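Local coordinates for sesquisabinene B synthase 2 (PDB 6A2A), which probably converts farnesyl diphosphate into the sesquiterpene sesquisabinene B, as a metal-dependent terpene synthase using magnesium or manganese ions, at residues R243-L247 against I561-E565; Y41-Q45 against S264-V268. One frame throughout, in Å; residues are numbered along the deposited sequence.

Interaction 1: R243-L247 against I561-E565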
loop_
_atom_site.group_PDB
_atom_site.type_symbol
_atom_site.label_atom_id
_atom_site.label_comp_id
_atom_site.label_asym_id
_atom_site.label_seq_id
_atom_site.Cartn_x
_atom_site.Cartn_y
_atom_site.Cartn_z
ATOM N N ARG A 243 19.667 23.171 -20.069
ATOM C CA ARG A 243 18.860 23.616 -18.972
ATOM C C ARG A 243 17.579 22.773 -18.861
ATOM O O ARG A 243 17.184 22.385 -17.746
ATOM C CB ARG A 243 18.518 25.106 -19.146
ATOM C CG ARG A 243 19.668 26.045 -18.787
ATOM C CD ARG A 243 19.397 27.496 -19.209
ATOM N NE ARG A 243 18.232 28.069 -18.534
ATOM C CZ ARG A 243 17.316 28.834 -19.126
ATOM N NH1 ARG A 243 16.200 29.146 -18.483
ATOM N NH2 ARG A 243 17.498 29.247 -20.369
ATOM N N TYR A 244 16.909 22.515 -19.974
ATOM C CA TYR A 244 15.693 21.707 -19.980
ATOM C C TYR A 244 16.009 20.264 -19.514
ATOM O O TYR A 244 15.221 19.689 -18.757
ATOM C CB TYR A 244 15.032 21.649 -21.354
ATOM C CG TYR A 244 13.752 20.851 -21.363
ATOM C CD1 TYR A 244 12.686 21.182 -20.548
ATOM C CD2 TYR A 244 13.645 19.706 -22.123
ATOM C CE1 TYR A 244 11.545 20.402 -20.486
ATOM C CE2 TYR A 244 12.491 18.930 -22.097
ATOM C CZ TYR A 244 11.453 19.265 -21.259
ATOM O OH TYR A 244 10.305 18.542 -21.271
ATOM N N ALA A 245 17.127 19.734 -19.952
ATOM C CA ALA A 245 17.562 18.361 -19.607
ATOM C C ALA A 245 17.728 18.192 -18.096
ATOM O O ALA A 245 17.248 17.193 -17.508
ATOM C CB ALA A 245 18.844 18.001 -20.327
ATOM N N LYS A 246 18.309 19.186 -17.444
ATOM C CA LYS A 246 18.483 19.152 -15.998
ATOM C C LYS A 246 17.143 19.304 -15.280
ATOM O O LYS A 246 16.884 18.652 -14.255
ATOM C CB LYS A 246 19.453 20.249 -15.549
ATOM C CG LYS A 246 20.869 20.089 -16.087
ATOM C CD LYS A 246 21.815 21.141 -15.552
ATOM C CE LYS A 246 23.231 20.915 -16.012
ATOM N NZ LYS A 246 24.107 22.026 -15.573
ATOM N N LEU A 247 16.269 20.177 -15.787
ATOM C CA LEU A 247 15.013 20.429 -15.137
ATOM C C LEU A 247 14.097 19.194 -15.226
ATOM O O LEU A 247 13.459 18.800 -14.237
ATOM C CB LEU A 247 14.386 21.645 -15.841
ATOM C CG LEU A 247 13.408 22.523 -15.072
ATOM C CD1 LEU A 247 13.965 22.987 -13.745
ATOM C CD2 LEU A 247 13.063 23.743 -15.916
ATOM N N ILE A 561 19.843 17.328 -9.553
ATOM C CA ILE A 561 20.872 18.089 -10.276
ATOM C C ILE A 561 20.780 19.545 -9.811
ATOM O O ILE A 561 19.667 20.106 -9.818
ATOM C CB ILE A 561 20.651 17.977 -11.789
ATOM C CG1 ILE A 561 20.723 16.516 -12.239
ATOM C CG2 ILE A 561 21.644 18.871 -12.534
ATOM C CD1 ILE A 561 20.551 16.316 -13.721
ATOM N N PRO A 562 21.906 20.141 -9.398
ATOM C CA PRO A 562 21.870 21.558 -9.036
ATOM C C PRO A 562 21.444 22.398 -10.245
ATOM O O PRO A 562 22.012 22.246 -11.317
ATOM C CB PRO A 562 23.312 21.913 -8.649
ATOM C CG PRO A 562 23.892 20.614 -8.184
ATOM C CD PRO A 562 23.162 19.530 -8.962
ATOM N N LEU A 563 20.406 23.198 -10.075
ATOM C CA LEU A 563 20.016 24.139 -11.113
ATOM C C LEU A 563 20.631 25.507 -10.773
ATOM O O LEU A 563 20.782 25.872 -9.603
ATOM C CB LEU A 563 18.490 24.210 -11.180
ATOM C CG LEU A 563 17.776 22.858 -11.239
ATOM C CD1 LEU A 563 16.273 23.026 -11.172
ATOM C CD2 LEU A 563 18.187 22.091 -12.483
ATOM N N ASN A 564 21.030 26.234 -11.798
ATOM C CA ASN A 564 21.368 27.641 -11.633
ATOM C C ASN A 564 20.296 28.437 -12.387
ATOM O O ASN A 564 20.526 28.911 -13.502
ATOM C CB ASN A 564 22.814 27.915 -12.066
ATOM C CG ASN A 564 23.004 29.250 -12.760
ATOM O OD1 ASN A 564 22.818 30.306 -12.154
ATOM N ND2 ASN A 564 23.373 29.207 -14.031
ATOM N N GLU A 565 19.108 28.496 -11.785
ATOM C CA GLU A 565 17.980 29.242 -12.329
ATOM C C GLU A 565 17.545 30.286 -11.284
ATOM O O GLU A 565 17.093 31.389 -11.623
ATOM C CB GLU A 565 16.822 28.308 -12.700
ATOM C CG GLU A 565 17.153 27.267 -13.764
ATOM C CD GLU A 565 17.245 27.762 -15.198
ATOM O OE1 GLU A 565 17.286 28.983 -15.406
ATOM O OE2 GLU A 565 17.295 26.917 -16.115
HETATM O O HOH W 1 18.154 24.184 -15.512
HETATM O O HOH W 2 24.049 21.658 -12.496
#
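Arg243 and Glu565 form a salt bridge that fastens the last modelled residue of the chain to helix 239-270. Its strongest element runs from Arg243 NE to the syn lone pair of Glu565 OE2, at 2.8 Å with an N-H...O angle of 152°, and OE2 lies near the guanidinium plane at its edge. The carboxylate plane is turned 63° from that of the guanidinium, and the three remaining bonds, from NE to OE1 and from NH1 to both oxygens, are weak. Glu565 OE2 also accepts from a water, 2.9 Å away, which also donates to Arg243 O at 3.0 Å. That carbonyl is thus gripped twice, since it also accepts the helical bond from Leu247 N. Lys246 works differently. With CG anti to the carbonyl carbon (chi1 -64°) and the chain extended beyond it, Lys246 lays its methylenes across Ile561 at about a right angle, with CD 3.8 Å from Ile561 CG2, while NZ forms a salt bridge with Glu232. Ile561 N is bonded to Asn250 OD1 farther along the helix. Leu563 completes the apolar part, with CD2 against Lys246 CB and CD1 in tight contact with Leu247 CD1, at 3.5 Å. A methionine in place of Arg243 would probably leave the Glu565 carboxylate without its charged mate and the last modelled residue freer to swing. The chemistry implies an apolar seam of Ile561 and Leu563 against Leu247 and the Lys246 methylenes, with charged pairs towards its margins, by which the tail after helix 546-558 is laid onto helix 239-270.

Interaction 2: Y41-Q45 against S264-V268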
loop_
_atom_site.group_PDB
_atom_site.type_symbol
_atom_site.label_atom_id
_atom_site.label_comp_id
_atom_site.label_asym_id
_atom_site.label_seq_id
_atom_site.Cartn_x
_atom_site.Cartn_y
_atom_site.Cartn_z
ATOM N N TYR A 41 15.301 2.800 5.012
ATOM C CA TYR A 41 13.982 3.084 4.472
ATOM C C TYR A 41 13.305 4.411 4.842
ATOM O O TYR A 41 12.545 4.922 4.057
ATOM C CB TYR A 41 13.036 1.933 4.683
ATOM C CG TYR A 41 13.525 0.625 4.102
ATOM C CD1 TYR A 41 13.860 0.514 2.785
ATOM C CD2 TYR A 41 13.627 -0.490 4.878
ATOM C CE1 TYR A 41 14.294 -0.652 2.266
ATOM C CE2 TYR A 41 14.068 -1.649 4.367
ATOM C CZ TYR A 41 14.403 -1.729 3.058
ATOM O OH TYR A 41 14.830 -2.906 2.588
ATOM N N GLU A 42 13.577 4.944 6.029
ATOM C CA GLU A 42 12.955 6.221 6.444
ATOM C C GLU A 42 13.599 7.333 5.614
ATOM O O GLU A 42 12.945 8.305 5.235
ATOM C CB GLU A 42 13.063 6.435 7.973
ATOM C CG GLU A 42 14.299 7.204 8.453
ATOM C CD GLU A 42 14.271 7.798 9.865
ATOM O OE1 GLU A 42 15.168 7.454 10.688
ATOM O OE2 GLU A 42 13.383 8.642 10.137
ATOM N N PHE A 43 14.889 7.188 5.316
ATOM C CA PHE A 43 15.522 8.132 4.432
ATOM C C PHE A 43 14.815 8.136 3.064
ATOM O O PHE A 43 14.522 9.207 2.471
ATOM C CB PHE A 43 16.994 7.805 4.268
ATOM C CG PHE A 43 17.645 8.704 3.267
ATOM C CD1 PHE A 43 17.889 10.027 3.582
ATOM C CD2 PHE A 43 17.934 8.256 1.989
ATOM C CE1 PHE A 43 18.473 10.881 2.656
ATOM C CE2 PHE A 43 18.489 9.117 1.055
ATOM C CZ PHE A 43 18.758 10.428 1.388
ATOM N N LEU A 44 14.498 6.948 2.580
ATOM C CA LEU A 44 14.018 6.815 1.203
ATOM C C LEU A 44 12.620 7.434 1.115
ATOM O O LEU A 44 12.238 8.038 0.109
ATOM C CB LEU A 44 14.020 5.330 0.812
ATOM C CG LEU A 44 15.409 4.759 0.507
ATOM C CD1 LEU A 44 15.355 3.320 0.049
ATOM C CD2 LEU A 44 16.157 5.605 -0.510
ATOM N N GLN A 45 11.895 7.287 2.211
ATOM C CA GLN A 45 10.591 7.858 2.375
ATOM C C GLN A 45 10.700 9.382 2.533
ATOM O O GLN A 45 9.793 10.097 2.132
ATOM C CB GLN A 45 9.901 7.158 3.541
ATOM C CG GLN A 45 9.568 5.706 3.232
ATOM C CD GLN A 45 9.502 4.840 4.458
ATOM O OE1 GLN A 45 9.477 5.327 5.579
ATOM N NE2 GLN A 45 9.475 3.534 4.261
ATOM N N SER A 264 9.025 1.150 -0.541
ATOM C CA SER A 264 9.717 0.939 0.741
ATOM C C SER A 264 8.689 0.642 1.813
ATOM O O SER A 264 8.834 -0.305 2.624
ATOM C CB SER A 264 10.532 2.145 1.130
ATOM O OG SER A 264 11.662 2.239 0.302
ATOM N N ARG A 265 7.620 1.458 1.833
ATOM C CA ARG A 265 6.555 1.201 2.821
ATOM C C ARG A 265 5.928 -0.182 2.598
ATOM O O ARG A 265 5.694 -0.916 3.567
ATOM C CB ARG A 265 5.524 2.335 2.800
ATOM C CG ARG A 265 6.061 3.624 3.401
ATOM C CD ARG A 265 5.034 4.732 3.560
ATOM N NE ARG A 265 4.638 5.293 2.276
ATOM C CZ ARG A 265 5.259 6.302 1.679
ATOM N NH1 ARG A 265 6.253 6.924 2.288
ATOM N NH2 ARG A 265 4.901 6.672 0.466
ATOM N N TRP A 266 5.656 -0.572 1.357
ATOM C CA TRP A 266 5.142 -1.883 1.031
ATOM C C TRP A 266 6.108 -2.969 1.557
ATOM O O TRP A 266 5.663 -3.964 2.132
ATOM C CB TRP A 266 4.941 -2.031 -0.485
ATOM C CG TRP A 266 4.743 -3.442 -0.940
ATOM C CD1 TRP A 266 3.607 -4.196 -0.835
ATOM C CD2 TRP A 266 5.727 -4.279 -1.595
ATOM N NE1 TRP A 266 3.818 -5.451 -1.336
ATOM C CE2 TRP A 266 5.110 -5.527 -1.830
ATOM C CE3 TRP A 266 7.056 -4.088 -1.990
ATOM C CZ2 TRP A 266 5.774 -6.593 -2.436
ATOM C CZ3 TRP A 266 7.702 -5.150 -2.607
ATOM C CH2 TRP A 266 7.062 -6.362 -2.853
ATOM N N TRP A 267 7.369 -2.807 1.190
ATOM C CA TRP A 267 8.421 -3.815 1.541
ATOM C C TRP A 267 8.524 -3.979 3.054
ATOM O O TRP A 267 8.491 -5.091 3.536
ATOM C CB TRP A 267 9.729 -3.401 0.901
ATOM C CG TRP A 267 10.862 -4.372 1.041
ATOM C CD1 TRP A 267 12.037 -4.156 1.680
ATOM C CD2 TRP A 267 10.947 -5.686 0.462
ATOM N NE1 TRP A 267 12.855 -5.240 1.529
ATOM C CE2 TRP A 267 12.212 -6.203 0.814
ATOM C CE3 TRP A 267 10.078 -6.454 -0.304
ATOM C CZ2 TRP A 267 12.658 -7.442 0.369
ATOM C CZ3 TRP A 267 10.517 -7.691 -0.753
ATOM C CH2 TRP A 267 11.797 -8.182 -0.414
ATOM N N VAL A 268 8.602 -2.880 3.796
ATOM C CA VAL A 268 8.656 -2.998 5.242
ATOM C C VAL A 268 7.353 -3.664 5.745
ATOM O O VAL A 268 7.380 -4.474 6.712
ATOM C CB VAL A 268 8.939 -1.606 5.861
ATOM C CG1 VAL A 268 8.727 -1.618 7.368
ATOM C CG2 VAL A 268 10.356 -1.146 5.521
#
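Tyr41 packs its ring against three residues of helix 239-270, each met by a different part of it. CD2 packs on Val268 CG2 at 3.4 Å, the two side chains sliding past each other in opposite directions; CD1 reaches Ser264 OG at 3.7 Å; and the hydroxyl oxygen comes to the edge of the Trp267 indole, with OH 3.2 Å from Trp267 CD1. The Tyr41 ring and the indole five-membered ring are oblique, their planes 74° apart. With CG anti to its own backbone N (chi1 -174°), the Trp267 indole presents its CD1 and NE1 side to this hydroxyl. Ser264 fills the ground between Tyr41 and Gln45, and its OG is satisfied within its own helix by Ile260 O. Gln45, extended beyond CG, brings NE2 to 3.5 Å from Arg265 CG, an amide resting on methylene rather than on charge. Leu44 adds a lighter touch, CD1 to Ser264 OG. The segment axes approach to 10.2 Å and run nearly antiparallel, at 151°. Trp267 also touches Ala310 and Thr314 on helix 299-321, which carries the magnesium-binding residues Asp316 and Asp320, with no metal bound to this chain in the model; its side chain is about 11 Å from that of Asp316. Packing of the first N-terminal helix on a helix that itself packs, through Trp267, against the aspartate-rich, metal-binding helix fits the all-helical class I fold of plant terpene synthases.

Along the chain the segments come in the order 41-45, 243-247, 264-268, 561-565, so the contacts cross rather than nest. Interaction 2 closes first, bringing helix 41-50 against helix 239-270 across 218 intervening residues; interaction 1 opens within that span and closes 313 residues later, at the end of the modelled chain. Both share helix 239-270, but their centres are 28 Å apart and their nearest atoms about 13 Å, without touching. The long helix therefore receives the N-terminal helix towards its C-terminal end and the C-terminal tail near its start. A further link exists: Phe43 and Leu44 touch Ile558, at the end of helix 546-558.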